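Local coordinates for protein ACDH-11, isoform b (Caenorhabditis elegans, PDB 4Y9J) that belongs to the acyl-CoA dehydrogenase family of flavoproteins and binds flavin-adenine dinucleotide in a four-chain assembly, at residues B[47-52]-B[125-130]; B[29-34]-B[131-136]; B[507-512]-B[516-521]; B[399-404]-B[529-534]. All blocks are in the same frame, centred on the assembly; numbering follows the deposited sequence.

Contact 1. Residues B[47-52]-B[125-130]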
loop_
_atom_site.group_PDB
_atom_site.type_symbol
_atom_site.label_atom_id
_atom_site.label_comp_id
_atom_site.label_asym_id
_atom_site.label_seq_id
_atom_site.Cartn_x
_atom_site.Cartn_y
_atom_site.Cartn_z
ATOM N N TYR B 47 23.367 -42.390 12.742
ATOM C CA TYR B 47 23.103 -41.363 13.701
ATOM C C TYR B 47 24.086 -40.197 13.611
ATOM O O TYR B 47 23.649 -39.019 13.590
ATOM C CB TYR B 47 23.021 -41.886 15.144
ATOM C CG TYR B 47 23.062 -40.719 16.113
ATOM C CD1 TYR B 47 21.991 -39.868 16.254
ATOM C CD2 TYR B 47 24.241 -40.397 16.783
ATOM C CE1 TYR B 47 22.060 -38.758 17.082
ATOM C CE2 TYR B 47 24.311 -39.302 17.617
ATOM C CZ TYR B 47 23.232 -38.467 17.737
ATOM O OH TYR B 47 23.318 -37.379 18.572
ATOM N N MET B 48 25.383 -40.494 13.534
ATOM C CA MET B 48 26.419 -39.447 13.529
ATOM C C MET B 48 26.333 -38.590 12.306
ATOM O O MET B 48 26.390 -37.380 12.403
ATOM C CB MET B 48 27.859 -40.007 13.622
ATOM C CG MET B 48 28.267 -40.624 14.949
ATOM S SD MET B 48 28.078 -39.549 16.395
ATOM C CE MET B 48 28.753 -40.621 17.681
ATOM N N ARG B 49 26.165 -39.223 11.166
ATOM C CA ARG B 49 26.094 -38.488 9.929
ATOM C C ARG B 49 24.881 -37.581 9.932
ATOM O O ARG B 49 24.941 -36.408 9.541
ATOM C CB ARG B 49 26.031 -39.471 8.748
ATOM C CG ARG B 49 25.883 -38.803 7.377
ATOM C CD ARG B 49 25.862 -39.861 6.294
ATOM N NE ARG B 49 24.713 -40.750 6.415
ATOM C CZ ARG B 49 23.474 -40.435 6.035
ATOM N NH1 ARG B 49 23.194 -39.239 5.528
ATOM N NH2 ARG B 49 22.493 -41.303 6.203
ATOM N N VAL B 50 23.761 -38.116 10.396
ATOM C CA VAL B 50 22.519 -37.409 10.335
ATOM C C VAL B 50 22.507 -36.264 11.300
ATOM O O VAL B 50 22.089 -35.139 10.931
ATOM C CB VAL B 50 21.340 -38.360 10.525
ATOM C CG1 VAL B 50 20.045 -37.622 10.649
ATOM C CG2 VAL B 50 21.293 -39.326 9.350
ATOM N N ALA B 51 23.007 -36.480 12.506
ATOM C CA ALA B 51 23.018 -35.419 13.490
ATOM C C ALA B 51 23.977 -34.323 13.096
ATOM O O ALA B 51 23.692 -33.163 13.362
ATOM C CB ALA B 51 23.401 -35.926 14.872
ATOM N N ALA B 52 25.111 -34.652 12.490
ATOM C CA ALA B 52 26.005 -33.560 12.063
ATOM C C ALA B 52 25.342 -32.721 10.974
ATOM O O ALA B 52 25.397 -31.502 11.040
ATOM C CB ALA B 52 27.351 -34.049 11.621
ATOM N N ARG B 125 14.166 -41.316 5.473
ATOM C CA ARG B 125 12.932 -40.619 5.732
ATOM C C ARG B 125 12.988 -40.008 7.122
ATOM O O ARG B 125 12.458 -38.927 7.339
ATOM C CB ARG B 125 11.683 -41.501 5.547
ATOM C CG ARG B 125 11.316 -41.814 4.096
ATOM C CD ARG B 125 10.914 -40.557 3.308
ATOM N NE ARG B 125 10.186 -40.863 2.088
ATOM C CZ ARG B 125 9.732 -39.975 1.213
ATOM N NH1 ARG B 125 9.984 -38.662 1.358
ATOM N NH2 ARG B 125 9.047 -40.413 0.170
ATOM N N ILE B 126 13.688 -40.680 8.026
ATOM C CA ILE B 126 13.861 -40.120 9.363
ATOM C C ILE B 126 14.710 -38.843 9.263
ATOM O O ILE B 126 14.358 -37.817 9.824
ATOM C CB ILE B 126 14.433 -41.171 10.367
ATOM C CG1 ILE B 126 13.342 -42.217 10.644
ATOM C CG2 ILE B 126 14.818 -40.500 11.670
ATOM C CD1 ILE B 126 13.829 -43.499 11.291
ATOM N N HIS B 127 15.808 -38.919 8.522
ATOM C CA HIS B 127 16.679 -37.793 8.337
ATOM C C HIS B 127 15.843 -36.635 7.706
ATOM O O HIS B 127 15.815 -35.545 8.229
ATOM C CB HIS B 127 17.843 -38.221 7.445
ATOM C CG HIS B 127 18.851 -37.160 7.160
ATOM N ND1 HIS B 127 19.993 -37.420 6.444
ATOM C CD2 HIS B 127 18.927 -35.865 7.536
ATOM C CE1 HIS B 127 20.722 -36.323 6.357
ATOM N NE2 HIS B 127 20.079 -35.357 6.999
ATOM N N GLN B 128 15.123 -36.950 6.648
ATOM C CA GLN B 128 14.356 -35.990 5.889
ATOM C C GLN B 128 13.311 -35.346 6.702
ATOM O O GLN B 128 13.173 -34.087 6.693
ATOM C CB GLN B 128 13.739 -36.637 4.653
ATOM C CG GLN B 128 13.055 -35.636 3.733
ATOM C CD GLN B 128 11.989 -36.217 2.846
ATOM O OE1 GLN B 128 11.482 -37.323 3.067
ATOM N NE2 GLN B 128 11.600 -35.434 1.848
ATOM N N VAL B 129 12.534 -36.141 7.431
ATOM C CA VAL B 129 11.523 -35.586 8.303
ATOM C C VAL B 129 12.075 -34.649 9.401
ATOM O O VAL B 129 11.527 -33.593 9.641
ATOM C CB VAL B 129 10.565 -36.698 8.857
ATOM C CG1 VAL B 129 9.681 -36.165 9.947
ATOM C CG2 VAL B 129 9.675 -37.190 7.733
ATOM N N ALA B 130 13.200 -35.011 10.008
ATOM C CA ALA B 130 13.864 -34.142 11.011
ATOM C C ALA B 130 14.325 -32.805 10.382
ATOM O O ALA B 130 14.185 -31.722 10.963
ATOM C CB ALA B 130 15.091 -34.903 11.590
HETATM O O HOH W 1 20.462 -39.644 5.019
#
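Val50 rests its two methyl groups on the imidazole of His127, and this touch joins helix 44-74 to helix 121-135 in the helical N-terminal domain of an acyl-CoA dehydrogenase fold. CG1 lies over one face of the ring in a CH-pi contact, 4.0 Å from the ring centroid. It stands 24° off the ring normal and meets the CG and CD2 side of the imidazole. The other methyl, Val50 CG2, approaches the nitrogen side instead and comes to 3.7 Å from His127 ND1. A first torsion of 172° sets the valine fork, with CG1 opposite the backbone N, over the ring face, and CG2 next to that N, near ND1.

Beside this apolar touch lies a polar one, at the nitrogen edge of the ring. The Arg49 guanidinium comes to the edge of the imidazole with the two planes well tilted from one another, and Arg49 NH1 stops 3.8 Å from His127 ND1. A water settles the gap: it accepts from Arg49 NH1 at 2.8 Å and is hydrogen-bonded to His127 ND1 at 2.7 Å, in the plane of the ring.

In the second shell both polar groups are anchored to helix 44-74. Arg49 NH2 forms a salt bridge with Glu46, while His127 NE2 is hydrogen-bonded to Asp53 OD2, which, with the water on ND1, holds the imidazole in its rotation from both nitrogens. Val50 CG2 itself serves two flat groups, since besides meeting the imidazole it sits 3.8 Å above the guanidinium plane of Arg49, offset toward its rim.

Contact 2. Residues B[29-34]-B[131-136]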
loop_
_atom_site.group_PDB
_atom_site.type_symbol
_atom_site.label_atom_id
_atom_site.label_comp_id
_atom_site.label_asym_id
_atom_site.label_seq_id
_atom_site.Cartn_x
_atom_site.Cartn_y
_atom_site.Cartn_z
ATOM N N LYS B 29 19.972 -28.421 18.288
ATOM C CA LYS B 29 20.589 -28.508 19.610
ATOM C C LYS B 29 19.626 -28.197 20.752
ATOM O O LYS B 29 19.724 -28.752 21.800
ATOM C CB LYS B 29 21.744 -27.542 19.715
ATOM C CG LYS B 29 22.941 -27.969 18.877
ATOM C CD LYS B 29 24.036 -26.912 18.867
ATOM C CE LYS B 29 25.134 -27.336 17.940
ATOM N NZ LYS B 29 26.225 -26.339 17.931
ATOM N N ASP B 30 18.708 -27.267 20.509
ATOM C CA ASP B 30 17.852 -26.728 21.526
ATOM C C ASP B 30 16.631 -27.584 21.678
ATOM O O ASP B 30 15.899 -27.389 22.683
ATOM C CB ASP B 30 17.451 -25.289 21.141
ATOM C CG ASP B 30 16.809 -24.487 22.319
ATOM O OD1 ASP B 30 17.521 -24.176 23.328
ATOM O OD2 ASP B 30 15.610 -24.163 22.197
ATOM N N ASP B 31 16.354 -28.488 20.723
ATOM C CA ASP B 31 15.103 -29.263 20.804
ATOM C C ASP B 31 15.189 -30.235 22.012
ATOM O O ASP B 31 16.182 -30.953 22.138
ATOM C CB ASP B 31 14.786 -30.056 19.526
ATOM C CG ASP B 31 13.329 -30.587 19.481
ATOM O OD1 ASP B 31 13.052 -31.705 19.984
ATOM O OD2 ASP B 31 12.455 -29.906 18.887
ATOM N N PRO B 32 14.128 -30.273 22.844
ATOM C CA PRO B 32 14.024 -31.201 23.967
ATOM C C PRO B 32 14.194 -32.664 23.631
ATOM O O PRO B 32 14.841 -33.362 24.384
ATOM C CB PRO B 32 12.609 -30.945 24.461
ATOM C CG PRO B 32 12.402 -29.491 24.226
ATOM C CD PRO B 32 13.046 -29.272 22.891
ATOM N N ILE B 33 13.612 -33.155 22.545
ATOM C CA ILE B 33 13.638 -34.582 22.274
ATOM C C ILE B 33 14.098 -35.083 20.923
ATOM O O ILE B 33 14.278 -36.276 20.778
ATOM C CB ILE B 33 12.275 -35.273 22.436
ATOM C CG1 ILE B 33 11.247 -34.708 21.506
ATOM C CG2 ILE B 33 11.793 -35.323 23.882
ATOM C CD1 ILE B 33 10.112 -35.693 21.364
ATOM N N LEU B 34 14.272 -34.211 19.937
ATOM C CA LEU B 34 14.721 -34.627 18.611
ATOM C C LEU B 34 15.994 -35.473 18.562
ATOM O O LEU B 34 16.016 -36.518 17.918
ATOM C CB LEU B 34 14.935 -33.384 17.733
ATOM C CG LEU B 34 15.246 -33.717 16.291
ATOM C CD1 LEU B 34 14.232 -34.695 15.724
ATOM C CD2 LEU B 34 15.260 -32.388 15.564
ATOM N N LYS B 131 14.828 -32.891 9.153
ATOM C CA LYS B 131 15.316 -31.706 8.476
ATOM C C LYS B 131 14.154 -30.772 8.124
ATOM O O LYS B 131 14.253 -29.566 8.324
ATOM C CB LYS B 131 16.169 -32.051 7.250
ATOM C CG LYS B 131 17.134 -30.950 6.890
ATOM C CD LYS B 131 18.128 -31.388 5.817
ATOM C CE LYS B 131 19.273 -30.390 5.806
ATOM N NZ LYS B 131 20.408 -30.810 4.944
ATOM N N LEU B 132 13.063 -31.335 7.631
ATOM C CA LEU B 132 11.842 -30.613 7.376
ATOM C C LEU B 132 11.277 -29.976 8.630
ATOM O O LEU B 132 10.720 -28.836 8.579
ATOM C CB LEU B 132 10.778 -31.527 6.754
ATOM C CG LEU B 132 11.074 -31.987 5.338
ATOM C CD1 LEU B 132 10.228 -33.219 5.024
ATOM C CD2 LEU B 132 10.731 -30.868 4.367
ATOM N N PHE B 133 11.388 -30.697 9.732
ATOM C CA PHE B 133 10.948 -30.181 11.011
ATOM C C PHE B 133 11.759 -28.938 11.480
ATOM O O PHE B 133 11.196 -28.001 12.065
ATOM C CB PHE B 133 10.931 -31.290 12.040
ATOM C CG PHE B 133 10.642 -30.840 13.475
ATOM C CD1 PHE B 133 9.352 -30.486 13.909
ATOM C CD2 PHE B 133 11.704 -30.741 14.388
ATOM C CE1 PHE B 133 9.147 -30.119 15.243
ATOM C CE2 PHE B 133 11.491 -30.398 15.709
ATOM C CZ PHE B 133 10.230 -30.101 16.145
ATOM N N LEU B 134 13.070 -28.938 11.255
ATOM C CA LEU B 134 13.886 -27.766 11.526
ATOM C C LEU B 134 13.553 -26.606 10.553
ATOM O O LEU B 134 13.466 -25.435 10.967
ATOM C CB LEU B 134 15.351 -28.102 11.452
ATOM C CG LEU B 134 15.816 -29.212 12.388
ATOM C CD1 LEU B 134 17.305 -29.403 12.123
ATOM C CD2 LEU B 134 15.551 -28.853 13.837
ATOM N N PHE B 135 13.279 -26.936 9.288
ATOM C CA PHE B 135 13.058 -25.931 8.239
ATOM C C PHE B 135 11.722 -25.234 8.431
ATOM O O PHE B 135 11.641 -23.994 8.338
ATOM C CB PHE B 135 13.140 -26.610 6.836
ATOM C CG PHE B 135 12.968 -25.681 5.670
ATOM C CD1 PHE B 135 13.798 -24.572 5.521
ATOM C CD2 PHE B 135 11.984 -25.900 4.733
ATOM C CE1 PHE B 135 13.702 -23.730 4.443
ATOM C CE2 PHE B 135 11.850 -25.023 3.647
ATOM C CZ PHE B 135 12.724 -23.972 3.490
ATOM N N SER B 136 10.681 -26.018 8.719
ATOM C CA SER B 136 9.288 -25.560 8.527
ATOM C C SER B 136 8.905 -24.203 9.176
ATOM O O SER B 136 8.345 -23.347 8.494
ATOM C CB SER B 136 8.341 -26.690 8.919
ATOM O OG SER B 136 7.065 -26.431 8.363
#
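Asp31 turns one carboxylate oxygen to the rim of the Phe133 ring, an edge-on meeting of an anion with polarised C-H groups. OD2 lies in the ring plane, 3.4 Å from Phe133 CE2 and almost as near to CZ. The carboxylate stands steeply across the ring, the two planes 78° apart, and OD2 is the oxygen that touches. With CG opposite the backbone N (chi1 173°), the Phe133 side chain extends toward the loop and brings its ring edge to Asp31 and Leu34. OD2 also forms a salt bridge with Arg328 of helix 304-338, a residue that Phe133 touches too; this probably balances its charge.

Hydrogen bonds use the other oxygen. Asp31 OD1 accepts from Ile33 N at 3.0 Å and from Leu34 N at 2.8 Å, the donors arriving from opposite faces of the carboxylate plane. This is an Asx turn extended to an Asx motif, and it shapes the chain where Ile33 takes the N-cap position of helix 34-41. In the acyl-CoA dehydrogenase fold the contact fastens this lead-in loop of the N-terminal domain to the late turns of helix 121-135.

Apolar packing lies alongside. Leu34 CD2 reaches Leu134 CD2 at 3.9 Å and meets the Phe133 edge at CD2, 4.1 Å away, the leucine and phenylalanine side chains running past each other in opposite senses. Met369 of helix 352-383 also packs on Phe133. At the subunit boundary, Asp31 O is hydrogen-bonded to Asn590 ND2 of the second subunit.

Contact 3. Residues B[507-512]-B[516-521]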
loop_
_atom_site.group_PDB
_atom_site.type_symbol
_atom_site.label_atom_id
_atom_site.label_comp_id
_atom_site.label_asym_id
_atom_site.label_seq_id
_atom_site.Cartn_x
_atom_site.Cartn_y
_atom_site.Cartn_z
ATOM N N VAL B 507 -16.432 -52.930 18.242
ATOM C CA VAL B 507 -17.116 -54.222 18.080
ATOM C C VAL B 507 -18.631 -54.045 18.244
ATOM O O VAL B 507 -19.409 -54.589 17.478
ATOM C CB VAL B 507 -16.542 -55.324 19.038
ATOM C CG1 VAL B 507 -17.411 -56.575 19.040
ATOM C CG2 VAL B 507 -15.118 -55.695 18.603
ATOM N N LYS B 508 -19.068 -53.261 19.214
ATOM C CA LYS B 508 -20.512 -53.041 19.356
ATOM C C LYS B 508 -21.114 -52.338 18.125
ATOM O O LYS B 508 -22.287 -52.537 17.817
ATOM C CB LYS B 508 -20.831 -52.165 20.571
ATOM C CG LYS B 508 -20.622 -52.795 21.939
ATOM C CD LYS B 508 -21.315 -51.989 23.031
ATOM C CE LYS B 508 -22.831 -51.964 22.836
ATOM N NZ LYS B 508 -23.536 -52.415 24.042
ATOM N N ALA B 509 -20.336 -51.452 17.481
ATOM C CA ALA B 509 -20.847 -50.646 16.376
ATOM C C ALA B 509 -21.019 -51.445 15.083
ATOM O O ALA B 509 -21.967 -51.258 14.327
ATOM C CB ALA B 509 -19.951 -49.443 16.146
ATOM N N SER B 510 -20.094 -52.344 14.821
ATOM C CA SER B 510 -20.254 -53.299 13.715
ATOM C C SER B 510 -21.456 -54.219 13.966
ATOM O O SER B 510 -22.255 -54.432 13.065
ATOM C CB SER B 510 -18.984 -54.121 13.571
ATOM O OG SER B 510 -18.582 -54.500 14.887
ATOM N N ASP B 511 -21.617 -54.715 15.190
ATOM C CA ASP B 511 -22.707 -55.622 15.489
ATOM C C ASP B 511 -24.075 -54.995 15.217
ATOM O O ASP B 511 -24.984 -55.661 14.732
ATOM C CB ASP B 511 -22.659 -56.111 16.956
ATOM C CG ASP B 511 -21.574 -57.170 17.217
ATOM O OD1 ASP B 511 -20.951 -57.700 16.283
ATOM O OD2 ASP B 511 -21.346 -57.481 18.398
ATOM N N SER B 512 -24.230 -53.728 15.587
ATOM C CA SER B 512 -25.526 -53.024 15.562
ATOM C C SER B 512 -25.874 -52.386 14.213
ATOM O O SER B 512 -27.016 -51.938 14.027
ATOM C CB SER B 512 -25.527 -51.894 16.614
ATOM O OG SER B 512 -25.445 -52.444 17.908
ATOM N N GLY B 516 -29.899 -50.184 11.814
ATOM C CA GLY B 516 -30.084 -48.866 11.250
ATOM C C GLY B 516 -30.075 -47.713 12.263
ATOM O O GLY B 516 -30.338 -46.601 11.862
ATOM N N GLU B 517 -29.768 -47.967 13.546
ATOM C CA GLU B 517 -29.775 -46.939 14.604
ATOM C C GLU B 517 -28.382 -46.510 15.149
ATOM O O GLU B 517 -28.281 -46.001 16.278
ATOM C CB GLU B 517 -30.632 -47.405 15.791
ATOM C CG GLU B 517 -32.050 -47.934 15.466
ATOM C CD GLU B 517 -32.831 -47.032 14.512
ATOM O OE1 GLU B 517 -32.985 -45.822 14.805
ATOM O OE2 GLU B 517 -33.280 -47.535 13.459
ATOM N N THR B 518 -27.332 -46.716 14.364
ATOM C CA THR B 518 -25.957 -46.403 14.775
ATOM C C THR B 518 -25.321 -45.544 13.701
ATOM O O THR B 518 -25.501 -45.805 12.507
ATOM C CB THR B 518 -25.190 -47.712 14.961
ATOM O OG1 THR B 518 -25.823 -48.456 16.008
ATOM C CG2 THR B 518 -23.758 -47.510 15.301
ATOM N N ARG B 519 -24.615 -44.490 14.107
ATOM C CA ARG B 519 -23.977 -43.542 13.163
ATOM C C ARG B 519 -22.534 -43.342 13.617
ATOM O O ARG B 519 -22.217 -42.422 14.341
ATOM C CB ARG B 519 -24.738 -42.203 13.087
ATOM C CG ARG B 519 -26.178 -42.322 12.599
ATOM C CD ARG B 519 -26.456 -42.292 11.087
ATOM N NE ARG B 519 -25.523 -41.490 10.235
ATOM C CZ ARG B 519 -25.875 -40.794 9.119
ATOM N NH1 ARG B 519 -27.166 -40.728 8.738
ATOM N NH2 ARG B 519 -24.949 -40.125 8.369
ATOM N N ILE B 520 -21.654 -44.238 13.168
ATOM C CA ILE B 520 -20.264 -44.200 13.556
ATOM C C ILE B 520 -19.614 -42.948 13.003
ATOM O O ILE B 520 -18.658 -42.433 13.589
ATOM C CB ILE B 520 -19.502 -45.477 13.055
ATOM C CG1 ILE B 520 -18.087 -45.506 13.619
ATOM C CG2 ILE B 520 -19.478 -45.514 11.524
ATOM C CD1 ILE B 520 -17.434 -46.876 13.586
ATOM N N ASP B 521 -20.099 -42.478 11.854
ATOM C CA ASP B 521 -19.625 -41.253 11.271
ATOM C C ASP B 521 -19.728 -40.039 12.230
ATOM O O ASP B 521 -18.875 -39.168 12.193
ATOM C CB ASP B 521 -20.340 -40.939 9.938
ATOM C CG ASP B 521 -21.865 -40.984 10.031
ATOM O OD1 ASP B 521 -22.447 -42.005 10.481
ATOM O OD2 ASP B 521 -22.506 -40.040 9.522
HETATM O O HOH W 2 -28.307 -49.671 15.056
#
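Ala509 makes the first touch across the turn from helix 486-512 into the loop that leads to helix 524-545, a connection between consecutive helices in the acyl-CoA dehydrogenase 11 C-terminal domain-like region. Its CB points toward the returning loop and meets Ile520 CD1 at 4.4 Å, a light apolar contact. Thr518 CG2 comes about as near to the same methyl, and Phe575 packs on both Ala509 and Ile520. One residue on, Ser510 faces away from the loop and spends its hydroxyl on the helix: OG donates to Val507 O from above the carbonyl plane.

Ser512 brings the closest approach, with its CB 3.5 Å from Thr518 OG1. A first torsion of -65° lays the hydroxyl beside its own backbone N, and OG donates back to Lys508 O at 3.2 Å, leaving the CB methylene to face the threonine. The carbonyl of Ser512 is gripped by a water that donates to O at 2.8 Å. The same water accepts from Glu517 N at 2.7 Å and is hydrogen-bonded to Thr518 OG1 at 2.9 Å, tying the helix to the loop through three bonds.

Farther along the loop, Arg519 holds Asp521 side-on in a salt bridge, NE to OD1 and NH2 to OD2, the latter bond 2.7 Å long. Backbone bonds to Ser577 and Phe575 hold the loop on its own subunit, while Arg519 and Asp521 pack on Pro352 of the second subunit. With no direct hydrogen bond between the two segments, the polar part of this surface closure is carried by an ordered water, while the direct touches are van der Waals contacts.

Contact 4. Residues B[399-404]-B[529-534]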
loop_
_atom_site.group_PDB
_atom_site.type_symbol
_atom_site.label_atom_id
_atom_site.label_comp_id
_atom_site.label_asym_id
_atom_site.label_seq_id
_atom_site.Cartn_x
_atom_site.Cartn_y
_atom_site.Cartn_z
ATOM N N THR B 399 -1.163 -41.934 9.042
ATOM C CA THR B 399 -0.982 -40.767 8.260
ATOM C C THR B 399 -2.137 -39.785 8.494
ATOM O O THR B 399 -1.893 -38.614 8.886
ATOM C CB THR B 399 -0.795 -41.164 6.783
ATOM O OG1 THR B 399 0.482 -41.755 6.669
ATOM C CG2 THR B 399 -0.762 -39.948 5.950
ATOM N N PRO B 400 -3.405 -40.257 8.363
ATOM C CA PRO B 400 -4.471 -39.275 8.631
ATOM C C PRO B 400 -4.641 -38.922 10.116
ATOM O O PRO B 400 -4.999 -37.770 10.425
ATOM C CB PRO B 400 -5.724 -39.977 8.108
ATOM C CG PRO B 400 -5.395 -41.473 8.157
ATOM C CD PRO B 400 -3.947 -41.484 7.755
ATOM N N VAL B 401 -4.394 -39.899 10.994
ATOM C CA VAL B 401 -4.520 -39.710 12.443
ATOM C C VAL B 401 -3.510 -38.634 12.873
ATOM O O VAL B 401 -3.862 -37.661 13.535
ATOM C CB VAL B 401 -4.312 -41.020 13.212
ATOM C CG1 VAL B 401 -4.265 -40.758 14.703
ATOM C CG2 VAL B 401 -5.393 -42.026 12.869
ATOM N N LEU B 402 -2.262 -38.796 12.450
ATOM C CA LEU B 402 -1.223 -37.790 12.725
ATOM C C LEU B 402 -1.528 -36.379 12.232
ATOM O O LEU B 402 -1.483 -35.395 12.995
ATOM C CB LEU B 402 0.090 -38.248 12.154
ATOM C CG LEU B 402 1.247 -37.284 12.173
ATOM C CD1 LEU B 402 1.687 -36.958 13.578
ATOM C CD2 LEU B 402 2.430 -37.838 11.392
ATOM N N LYS B 403 -1.867 -36.298 10.953
ATOM C CA LYS B 403 -2.211 -35.033 10.373
ATOM C C LYS B 403 -3.351 -34.373 11.144
ATOM O O LYS B 403 -3.262 -33.177 11.518
ATOM C CB LYS B 403 -2.559 -35.204 8.879
ATOM C CG LYS B 403 -2.629 -33.947 7.996
ATOM C CD LYS B 403 -3.660 -32.908 8.377
ATOM C CE LYS B 403 -4.053 -32.042 7.197
ATOM N NZ LYS B 403 -4.961 -30.937 7.522
ATOM N N LEU B 404 -4.449 -35.071 11.322
ATOM C CA LEU B 404 -5.613 -34.419 11.896
ATOM C C LEU B 404 -5.374 -34.085 13.356
ATOM O O LEU B 404 -5.856 -33.057 13.864
ATOM C CB LEU B 404 -6.877 -35.236 11.707
ATOM C CG LEU B 404 -7.043 -36.551 12.443
ATOM C CD1 LEU B 404 -7.695 -36.335 13.814
ATOM C CD2 LEU B 404 -7.862 -37.551 11.623
ATOM N N PHE B 529 -9.122 -39.311 17.434
ATOM C CA PHE B 529 -8.344 -38.752 18.534
ATOM C C PHE B 529 -7.912 -39.840 19.561
ATOM O O PHE B 529 -6.852 -39.754 20.167
ATOM C CB PHE B 529 -9.194 -37.728 19.270
ATOM C CG PHE B 529 -9.178 -36.318 18.708
ATOM C CD1 PHE B 529 -8.989 -36.035 17.384
ATOM C CD2 PHE B 529 -9.507 -35.233 19.571
ATOM C CE1 PHE B 529 -8.942 -34.718 16.894
ATOM C CE2 PHE B 529 -9.509 -33.916 19.069
ATOM C CZ PHE B 529 -9.219 -33.664 17.737
ATOM N N THR B 530 -8.784 -40.807 19.823
ATOM C CA THR B 530 -8.450 -41.886 20.753
ATOM C C THR B 530 -7.289 -42.698 20.223
ATOM O O THR B 530 -6.398 -43.046 20.964
ATOM C CB THR B 530 -9.652 -42.774 21.018
ATOM O OG1 THR B 530 -10.706 -41.964 21.545
ATOM C CG2 THR B 530 -9.287 -43.876 21.991
ATOM N N ILE B 531 -7.315 -42.977 18.925
ATOM C CA ILE B 531 -6.206 -43.661 18.268
ATOM C C ILE B 531 -4.902 -42.844 18.455
ATOM O O ILE B 531 -3.827 -43.396 18.924
ATOM C CB ILE B 531 -6.524 -43.952 16.795
ATOM C CG1 ILE B 531 -7.635 -44.982 16.737
ATOM C CG2 ILE B 531 -5.272 -44.503 16.064
ATOM C CD1 ILE B 531 -8.239 -45.241 15.376
ATOM N N ALA B 532 -4.992 -41.560 18.163
ATOM C CA ALA B 532 -3.825 -40.712 18.252
ATOM C C ALA B 532 -3.247 -40.780 19.641
ATOM O O ALA B 532 -2.078 -40.953 19.804
ATOM C CB ALA B 532 -4.166 -39.274 17.896
ATOM N N ARG B 533 -4.087 -40.676 20.671
ATOM C CA ARG B 533 -3.583 -40.603 22.038
ATOM C C ARG B 533 -3.038 -41.940 22.539
ATOM O O ARG B 533 -2.088 -41.958 23.308
ATOM C CB ARG B 533 -4.670 -40.108 22.961
ATOM C CG ARG B 533 -5.053 -38.669 22.643
ATOM C CD ARG B 533 -6.162 -38.081 23.491
ATOM N NE ARG B 533 -7.450 -38.788 23.335
ATOM C CZ ARG B 533 -8.668 -38.258 23.103
ATOM N NH1 ARG B 533 -8.827 -36.896 22.980
ATOM N NH2 ARG B 533 -9.732 -39.131 23.023
ATOM N N ILE B 534 -3.703 -43.036 22.191
ATOM C CA ILE B 534 -3.240 -44.371 22.543
ATOM C C ILE B 534 -1.862 -44.605 21.931
ATOM O O ILE B 534 -0.931 -45.090 22.601
ATOM C CB ILE B 534 -4.256 -45.467 22.096
ATOM C CG1 ILE B 534 -5.497 -45.381 23.018
ATOM C CG2 ILE B 534 -3.636 -46.889 22.167
ATOM C CD1 ILE B 534 -6.663 -46.247 22.599
#
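Val401 is turned with CG1 opposite its backbone N (chi1 172°), which sends one methyl to Ala532 and the other to Ile531; Leu404 instead sets CG between N and carbonyl carbon (chi1 68°), bringing CD1 to Phe529. These rotations serve a nearly perpendicular helix crossing, -92° with the segment axes 9.3 Å apart, between helix 389-419 of the acyl-CoA dehydrogenase C-terminal domain and helix 524-545 of the additional helical region that follows it.

Leu404 CD1 comes to the rim of the phenyl ring, in its plane, 3.7 Å from Phe529 CE1. The Phe529 side chain leaves its helix pointing away, yet its ring swings back to the contact, where Tyr405 also meets it edge-to-face. At the other end, Val401 CG2 touches Ile531 CG2 at 4.0 Å, the two side chains crossing at about a right angle. Val456 and Phe460 of helix 449-461 pack on Val401 and Ile531 respectively, and Phe470 of helix 466-478 also covers Ile531. A small residue sits where the backbones come nearest, and there Val401 CG1 approaches Ala532 CB to 3.5 Å.

Overall arrangement
Contacts 1, 2 and 4 are buried, whereas contact 3 lies at the surface. The first two share helix 121-135 and touch each other through Ala130 CB and Leu34 CD1, contact 1 being nested along the chain inside the loop that contact 2 closes. Contact 3 is likewise nested within contact 4, though their nearest atoms remain about 10 Å apart; it closes a short turn, while contact 4 joins helices from two family regions. Chemistry follows place: contact 4 is wholly apolar, contacts 1 and 2 mix aliphatic packing with charged groups at ring edges, and contacts 1 and 3 use a bridging water. Both 2 and 3 also reach the second subunit.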